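PDB 1ZEL: AbiEi antitoxin C-terminal domain-containing protein from Mycobacterium tuberculosis, which is of uncharacterised function but probably binds DNA through a winged-helix, helix-turn-helix domain and carries a domain related to the AbiEi antitoxins. Local coordinates for residues G101-G106 and P179-E184. Numbering follows the deposited sequence.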
ATOM      1  N   GLY A 101     -12.210   1.340   1.524  1.00 24.80           N
ATOM      2  CA  GLY A 101     -11.755   2.710   1.300  1.00 23.53           C
ATOM      3  C   GLY A 101     -10.265   2.967   1.442  1.00 22.80           C
ATOM      4  O   GLY A 101      -9.861   4.122   1.489  1.00 21.88           O
ATOM      5  N   PHE A 102      -9.443   1.907   1.497  1.00 21.12           N
ATOM      6  CA  PHE A 102      -8.008   2.087   1.681  1.00 20.54           C
ATOM      7  C   PHE A 102      -7.371   2.264   0.331  1.00 20.94           C
ATOM      8  O   PHE A 102      -7.947   1.887  -0.707  1.00 21.67           O
ATOM      9  CB  PHE A 102      -7.340   0.874   2.396  1.00 20.71           C
ATOM     10  CG  PHE A 102      -7.496  -0.443   1.647  1.00 18.58           C
ATOM     11  CD1 PHE A 102      -6.626  -0.777   0.611  1.00 19.70           C
ATOM     12  CD2 PHE A 102      -8.501  -1.345   1.991  1.00 22.44           C
ATOM     13  CE1 PHE A 102      -6.783  -1.963  -0.104  1.00 17.99           C
ATOM     14  CE2 PHE A 102      -8.643  -2.569   1.291  1.00 17.53           C
ATOM     15  CZ  PHE A 102      -7.781  -2.854   0.239  1.00 21.56           C
ATOM     16  N   MET A 103      -6.164   2.818   0.349  1.00 20.03           N
ATOM     17  CA  MET A 103      -5.300   2.792  -0.805  1.00 19.39           C
ATOM     18  C   MET A 103      -3.909   2.353  -0.370  1.00 19.30           C
ATOM     19  O   MET A 103      -3.448   2.768   0.686  1.00 19.88           O
ATOM     20  CB  MET A 103      -5.242   4.187  -1.445  1.00 19.54           C
ATOM     21  CG  MET A 103      -6.603   4.703  -1.848  1.00 19.90           C
ATOM     22  SD  MET A 103      -6.635   6.329  -2.633  1.00 24.91           S
ATOM     23  CE  MET A 103      -6.008   5.945  -4.250  1.00 19.06           C
ATOM     24  N   LEU A 104      -3.244   1.518  -1.176  1.00 19.15           N
ATOM     25  CA  LEU A 104      -1.840   1.221  -0.960  1.00 18.49           C
ATOM     26  C   LEU A 104      -1.073   2.538  -0.919  1.00 18.80           C
ATOM     27  O   LEU A 104      -1.336   3.442  -1.728  1.00 19.67           O
ATOM     28  CB  LEU A 104      -1.300   0.309  -2.066  1.00 18.21           C
ATOM     29  CG  LEU A 104      -1.813  -1.129  -2.081  1.00 20.49           C
ATOM     30  CD1 LEU A 104      -1.291  -1.900  -3.300  1.00 19.44           C
ATOM     31  CD2 LEU A 104      -1.470  -1.848  -0.782  1.00 19.08           C
ATOM     32  N   ALA A 105      -0.163   2.674   0.045  1.00 18.18           N
ATOM     33  CA  ALA A 105       0.565   3.935   0.230  1.00 19.04           C
ATOM     34  C   ALA A 105       2.055   3.697   0.366  1.00 19.28           C
ATOM     35  O   ALA A 105       2.538   2.576   0.152  1.00 19.21           O
ATOM     36  CB  ALA A 105       0.023   4.714   1.444  1.00 20.28           C
ATOM     37  N   GLY A 106       2.783   4.755   0.713  1.00 19.53           N
ATOM     38  CA  GLY A 106       4.194   4.649   1.090  1.00 19.55           C
ATOM     39  C   GLY A 106       4.976   3.726   0.193  1.00 19.40           C
ATOM     40  O   GLY A 106       4.878   3.843  -1.025  1.00 19.38           O
ATOM     41  N   PRO A 179      -6.473  -0.368  -5.143  1.00 23.05           N
ATOM     42  CA  PRO A 179      -6.320   1.092  -5.237  1.00 22.88           C
ATOM     43  C   PRO A 179      -4.984   1.470  -4.608  1.00 22.30           C
ATOM     44  O   PRO A 179      -4.588   0.857  -3.611  1.00 22.01           O
ATOM     45  CB  PRO A 179      -7.455   1.633  -4.369  1.00 23.37           C
ATOM     46  CG  PRO A 179      -8.360   0.509  -4.123  1.00 25.50           C
ATOM     47  CD  PRO A 179      -7.564  -0.746  -4.225  1.00 22.57           C
ATOM     48  N   ALA A 180      -4.267   2.415  -5.226  1.00 21.63           N
ATOM     49  CA  ALA A 180      -2.950   2.818  -4.750  1.00 20.79           C
ATOM     50  C   ALA A 180      -2.733   4.297  -5.046  1.00 20.45           C
ATOM     51  O   ALA A 180      -3.252   4.845  -6.044  1.00 20.52           O
ATOM     52  CB  ALA A 180      -1.848   1.961  -5.407  1.00 21.69           C
ATOM     53  N   LEU A 181      -1.964   4.939  -4.169  1.00 19.45           N
ATOM     54  CA  LEU A 181      -1.628   6.342  -4.314  1.00 19.45           C
ATOM     55  C   LEU A 181      -0.793   6.521  -5.571  1.00 20.06           C
ATOM     56  O   LEU A 181       0.032   5.655  -5.904  1.00 19.70           O
ATOM     57  CB  LEU A 181      -0.784   6.822  -3.125  1.00 18.74           C
ATOM     58  CG  LEU A 181      -1.462   6.884  -1.751  1.00 20.02           C
ATOM     59  CD1 LEU A 181      -0.536   7.605  -0.760  1.00 20.25           C
ATOM     60  CD2 LEU A 181      -2.854   7.515  -1.814  1.00 16.50           C
ATOM     61  N   GLY A 182      -1.016   7.630  -6.257  1.00 19.47           N
ATOM     62  CA  GLY A 182      -0.165   8.002  -7.362  1.00 19.84           C
ATOM     63  C   GLY A 182       1.080   8.722  -6.858  1.00 21.34           C
ATOM     64  O   GLY A 182       1.276   8.870  -5.649  1.00 20.04           O
ATOM     65  N   PRO A 183       1.941   9.170  -7.788  1.00 22.04           N
ATOM     66  CA  PRO A 183       3.204   9.778  -7.380  1.00 22.20           C
ATOM     67  C   PRO A 183       3.000  11.069  -6.598  1.00 21.49           C
ATOM     68  O   PRO A 183       3.741  11.323  -5.664  1.00 21.56           O
ATOM     69  CB  PRO A 183       3.919  10.067  -8.702  1.00 21.23           C
ATOM     70  CG  PRO A 183       2.877  10.028  -9.750  1.00 22.99           C
ATOM     71  CD  PRO A 183       1.812   9.074  -9.249  1.00 22.59           C
ATOM     72  N   GLU A 184       2.014  11.879  -6.982  1.00 21.00           N
ATOM     73  CA  GLU A 184       1.765  13.106  -6.245  1.00 20.63           C
ATOM     74  C   GLU A 184       1.377  12.828  -4.806  1.00 20.62           C
ATOM     75  O   GLU A 184       1.937  13.416  -3.887  1.00 19.82           O
ATOM     76  CB  GLU A 184       0.714  13.976  -6.945  1.00 20.31           C
ATOM     77  CG  GLU A 184       1.201  14.453  -8.313  1.00 20.84           C
ATOM     78  CD  GLU A 184       0.667  13.605  -9.454  1.00 26.77           C
ATOM     79  OE1 GLU A 184       0.208  12.479  -9.181  1.00 25.39           O
ATOM     80  OE2 GLU A 184       0.703  14.068 -10.617  1.00 28.17           O
TER
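Leu-181 lies between Met-103 and Ala-105: its CD1 packs on Ala-105 CB at 3.7 Å, while CD2 meets the sulfur SD of Met-103 at 4.0 Å, the two longer side chains crossing at about a right angle. With chi1 at -58° Met-103 keeps CG beside its backbone N, close to the Pro-179 ring; the bend at chi3 (75°) carries the methyl CE over the Ala-180 carbonyl, 3.5 Å from its O. On the other face of the paired backbones, Leu-104 CB and Ala-180 CB touch at 3.8 Å. The Phe-102 ring, which also meets Trp-93 of helix 88-96, comes only loosely to Pro-179, CE1 to CD at 4.4 Å.

Between these faces runs a single parallel beta bridge. Leu-104 N donates to Pro-179 O (2.9 Å), tilted 26° from the carbonyl plane, and Leu-104 O receives Leu-181 N (2.9 Å) almost in line with its C=O bond. Met-103 and Ala-105 use the opposite backbone edge to bond strand 124-127, so 179-181 lies along the outer edge of strand 103-104. Gly-182 occupies the N-cap position of helix 183-192; the contact thus packs edge strand against helix lead-in within the AbiEi antitoxin C-terminal domain.

Side chains meet through apolar groups, though Met-103 CE and Leu-181 CG also rest on carbonyl oxygens; the hydrogen bonds come from peptide groups, satisfying Leu-104 N-H and C=O in a buried setting.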